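Local coordinates for integron cassette protein VCH_CASS2 (PDB 3GK6), which probably acts as a cationic drug-binding module, an effector-binding protein carried on a mobile integron gene cassette, at residues C144-Y156 against A160-R170. Sequence-based numbering, arbitrary orientation.
Sequences CPHKRAYTTDFEY and ANTVEISIAVR
In the C-terminal beta hairpin of the barrel, strand 152-156 against strand 162-168, Phe154 with Ser166 and Tyr156 with Glu164 are antiparallel hydrogen-bonded pairs, sharing four backbone bonds; the strand axes run at 170°. Between them Glu155 and Ile165 form a non-hydrogen-bonded pair, their side chains side by side with CG of Glu155 4.1 Å from CG1 of Ile165. On the other face of the sheet, Phe154 holds CG between its backbone N and carbonyl carbon (chi1 61°), which brings the ring across to the partner strand: Ser166 CB sits over its face, 3.7 Å from the centroid, in a CH-pi contact, while Ser166 OG bonds to Thr117 on strand 106-121. Tyr156 and Glu164 lie alongside, OE1 of Glu164 reaching the ring edge in plane, 3.8 Å from Tyr156 CD2.

Past the Phe154-Ser166 pair, OD1 of Asp153 stands in for a backbone acceptor and receives Ala168 N at 2.8 Å, nearly along its C-O axis. The Arg148 chain passes obliquely over Ile167 CG2 and bends at chi3 (65°), so that NH2 meets Asp153 OD2 at 2.7 Å from above the carboxylate plane, a salt bridge; Tyr150 covers one guanidinium face. Toward the C-terminus, the loop before strand 152-156 pairs with the chain end through Ala149 N to Ala168 O and Arg170 N to Lys147 O, both 2.9 Å. One water donates to Asp153 OD1 and Ala168 O and accepts from Tyr150 N.

Asp153 is thus gripped through both carboxylate oxygens, which limits its rotation and probably favours its charged form. The Glu155 side chain, bonded to Tyr77, Trp132 and Tyr157, lies about 4 Å from a bound polyether, probably from the crystallisation liquor, which may mark a pocket for cationic ligands.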
# COMPACT_ATOMS: atom_id res chain seq x y z
N CYS A 144 18.47 -11.66 -6.97
CA CYS A 144 18.00 -10.42 -6.35
C CYS A 144 18.81 -10.11 -5.10
O CYS A 144 18.93 -10.96 -4.21
CB CYS A 144 16.51 -10.50 -6.02
SG CYS A 144 15.81 -9.03 -5.20
N PRO A 145 19.38 -8.90 -5.04
CA PRO A 145 20.24 -8.42 -3.95
C PRO A 145 19.52 -8.39 -2.61
O PRO A 145 20.17 -8.35 -1.57
CB PRO A 145 20.57 -6.98 -4.38
CG PRO A 145 20.35 -6.95 -5.85
CD PRO A 145 19.22 -7.89 -6.10
N HIS A 146 18.19 -8.41 -2.64
CA HIS A 146 17.43 -8.26 -1.40
C HIS A 146 16.34 -9.30 -1.22
O HIS A 146 15.83 -9.86 -2.18
CB HIS A 146 16.86 -6.84 -1.31
CG HIS A 146 17.91 -5.78 -1.29
ND1 HIS A 146 18.81 -5.65 -0.25
CD2 HIS A 146 18.23 -4.82 -2.19
CE1 HIS A 146 19.63 -4.65 -0.50
NE2 HIS A 146 19.30 -4.13 -1.67
N LYS A 147 16.00 -9.56 0.04
CA LYS A 147 14.93 -10.47 0.39
C LYS A 147 13.83 -9.73 1.14
O LYS A 147 14.11 -8.88 1.99
CB LYS A 147 15.45 -11.61 1.26
CG LYS A 147 16.59 -12.39 0.63
CD LYS A 147 16.15 -13.03 -0.68
CE LYS A 147 17.34 -13.66 -1.39
NZ LYS A 147 18.15 -14.50 -0.46
N ARG A 148 12.58 -10.06 0.82
CA ARG A 148 11.45 -9.39 1.45
C ARG A 148 11.29 -9.80 2.91
O ARG A 148 11.51 -10.95 3.28
CB ARG A 148 10.17 -9.66 0.68
CG ARG A 148 10.13 -8.91 -0.63
CD ARG A 148 8.82 -9.09 -1.32
NE ARG A 148 7.71 -8.49 -0.58
CZ ARG A 148 6.44 -8.66 -0.95
NH1 ARG A 148 6.17 -9.39 -2.02
NH2 ARG A 148 5.46 -8.10 -0.26
N ALA A 149 10.92 -8.83 3.74
CA ALA A 149 10.76 -9.08 5.16
C ALA A 149 9.36 -9.58 5.49
O ALA A 149 9.15 -10.22 6.53
CB ALA A 149 11.08 -7.82 5.95
N TYR A 150 8.39 -9.29 4.61
CA TYR A 150 7.00 -9.66 4.85
C TYR A 150 6.54 -9.21 6.24
O TYR A 150 5.93 -9.97 7.00
CB TYR A 150 6.76 -11.16 4.65
CG TYR A 150 6.94 -11.61 3.22
CD1 TYR A 150 6.03 -11.25 2.22
CD2 TYR A 150 8.03 -12.39 2.86
CE1 TYR A 150 6.20 -11.66 0.91
CE2 TYR A 150 8.21 -12.80 1.55
CZ TYR A 150 7.29 -12.44 0.59
OH TYR A 150 7.47 -12.85 -0.71
N THR A 151 6.86 -7.96 6.54
CA THR A 151 6.43 -7.30 7.77
C THR A 151 5.32 -6.33 7.40
O THR A 151 4.13 -6.67 7.47
CB THR A 151 7.59 -6.51 8.38
OG1 THR A 151 8.34 -5.89 7.33
CG2 THR A 151 8.52 -7.44 9.14
N THR A 152 5.71 -5.13 7.02
CA THR A 152 4.78 -4.17 6.44
C THR A 152 5.33 -3.47 5.20
O THR A 152 6.39 -2.84 5.25
CB THR A 152 4.30 -3.14 7.47
OG1 THR A 152 3.66 -3.82 8.56
CG2 THR A 152 3.30 -2.19 6.82
N ASP A 153 4.61 -3.61 4.09
CA ASP A 153 4.91 -2.93 2.84
C ASP A 153 3.83 -1.87 2.61
O ASP A 153 2.74 -1.98 3.17
CB ASP A 153 4.89 -3.94 1.68
CG ASP A 153 5.80 -5.13 1.92
OD1 ASP A 153 6.96 -4.92 2.34
OD2 ASP A 153 5.36 -6.28 1.68
N PHE A 154 4.10 -0.87 1.78
CA PHE A 154 3.06 0.13 1.56
C PHE A 154 3.13 0.86 0.23
O PHE A 154 4.21 1.17 -0.28
CB PHE A 154 2.98 1.14 2.72
CG PHE A 154 4.24 1.94 2.95
CD1 PHE A 154 4.44 3.15 2.31
CD2 PHE A 154 5.22 1.48 3.83
CE1 PHE A 154 5.59 3.91 2.54
CE2 PHE A 154 6.37 2.22 4.05
CZ PHE A 154 6.56 3.43 3.41
N GLU A 155 1.94 1.12 -0.30
CA GLU A 155 1.75 2.08 -1.38
C GLU A 155 1.62 3.43 -0.70
O GLU A 155 0.93 3.55 0.30
CB GLU A 155 0.44 1.78 -2.11
CG GLU A 155 0.42 0.44 -2.80
CD GLU A 155 -0.99 -0.10 -2.99
OE1 GLU A 155 -1.96 0.50 -2.48
OE2 GLU A 155 -1.10 -1.14 -3.65
N TYR A 156 2.28 4.45 -1.24
CA TYR A 156 2.10 5.82 -0.75
C TYR A 156 1.63 6.63 -1.93
O TYR A 156 2.33 6.73 -2.94
CB TYR A 156 3.41 6.39 -0.17
CG TYR A 156 3.41 7.91 -0.01
CD1 TYR A 156 2.30 8.57 0.50
CD2 TYR A 156 4.53 8.67 -0.35
CE1 TYR A 156 2.29 9.96 0.65
CE2 TYR A 156 4.53 10.05 -0.22
CZ TYR A 156 3.41 10.69 0.28
OH TYR A 156 3.40 12.06 0.43
N ALA A 160 -1.80 12.92 -7.20
CA ALA A 160 -2.87 12.37 -8.02
C ALA A 160 -2.35 11.36 -9.04
O ALA A 160 -3.07 10.47 -9.45
CB ALA A 160 -3.63 13.49 -8.72
N ASN A 161 -1.09 11.51 -9.45
CA ASN A 161 -0.56 10.66 -10.51
C ASN A 161 0.69 9.89 -10.14
O ASN A 161 1.16 9.07 -10.92
CB ASN A 161 -0.30 11.50 -11.77
CG ASN A 161 -1.57 12.08 -12.34
OD1 ASN A 161 -2.33 11.40 -13.02
ND2 ASN A 161 -1.80 13.36 -12.08
N THR A 162 1.24 10.16 -8.97
CA THR A 162 2.48 9.50 -8.57
C THR A 162 2.26 8.61 -7.37
O THR A 162 1.68 9.02 -6.37
CB THR A 162 3.57 10.52 -8.22
OG1 THR A 162 3.82 11.36 -9.35
CG2 THR A 162 4.86 9.79 -7.80
N VAL A 163 2.72 7.37 -7.48
CA VAL A 163 2.64 6.44 -6.36
C VAL A 163 4.02 5.85 -6.11
O VAL A 163 4.79 5.61 -7.05
CB VAL A 163 1.62 5.30 -6.66
CG1 VAL A 163 2.06 4.51 -7.88
CG2 VAL A 163 1.46 4.37 -5.43
N GLU A 164 4.35 5.66 -4.83
CA GLU A 164 5.52 4.90 -4.45
C GLU A 164 5.07 3.63 -3.78
O GLU A 164 4.04 3.61 -3.10
CB GLU A 164 6.40 5.70 -3.47
CG GLU A 164 6.87 7.01 -4.05
CD GLU A 164 7.68 7.85 -3.06
OE1 GLU A 164 7.83 7.45 -1.88
OE2 GLU A 164 8.17 8.91 -3.49
N ILE A 165 5.82 2.57 -4.00
CA ILE A 165 5.64 1.34 -3.26
C ILE A 165 6.95 1.05 -2.54
O ILE A 165 8.01 0.95 -3.16
CB ILE A 165 5.31 0.16 -4.17
CG1 ILE A 165 3.97 0.42 -4.88
CG2 ILE A 165 5.26 -1.14 -3.35
CD1 ILE A 165 3.61 -0.62 -5.95
N SER A 166 6.85 0.93 -1.22
CA SER A 166 8.01 0.69 -0.36
C SER A 166 7.89 -0.72 0.19
O SER A 166 6.93 -1.06 0.87
CB SER A 166 8.03 1.71 0.80
OG SER A 166 8.30 3.04 0.34
N ILE A 167 8.88 -1.55 -0.13
CA ILE A 167 8.89 -2.94 0.28
C ILE A 167 9.92 -3.13 1.38
O ILE A 167 11.10 -2.82 1.20
CB ILE A 167 9.27 -3.84 -0.90
CG1 ILE A 167 8.32 -3.61 -2.08
CG2 ILE A 167 9.24 -5.30 -0.47
CD1 ILE A 167 6.87 -3.95 -1.78
N ALA A 168 9.47 -3.65 2.53
CA ALA A 168 10.38 -3.94 3.63
C ALA A 168 11.33 -5.07 3.25
O ALA A 168 10.88 -6.13 2.80
CB ALA A 168 9.60 -4.30 4.88
N VAL A 169 12.63 -4.86 3.45
CA VAL A 169 13.61 -5.89 3.15
C VAL A 169 14.50 -6.24 4.34
O VAL A 169 14.73 -5.40 5.20
CB VAL A 169 14.49 -5.54 1.92
CG1 VAL A 169 13.61 -5.38 0.67
CG2 VAL A 169 15.31 -4.28 2.17
N ARG A 170 14.96 -7.48 4.37
CA ARG A 170 15.81 -7.99 5.45
C ARG A 170 17.24 -7.50 5.27
O ARG A 170 17.59 -6.93 4.24
CB ARG A 170 15.77 -9.53 5.47
CG ARG A 170 14.35 -10.09 5.55
CD ARG A 170 14.32 -11.59 5.82
NE ARG A 170 14.58 -12.38 4.62
CZ ARG A 170 14.28 -13.67 4.50
NH1 ARG A 170 13.71 -14.32 5.51
NH2 ARG A 170 14.56 -14.32 3.38
OXT ARG A 170 18.09 -7.66 6.16
O HOH W 1 17.57 -8.01 1.79
O HOH W 2 8.32 -7.17 2.48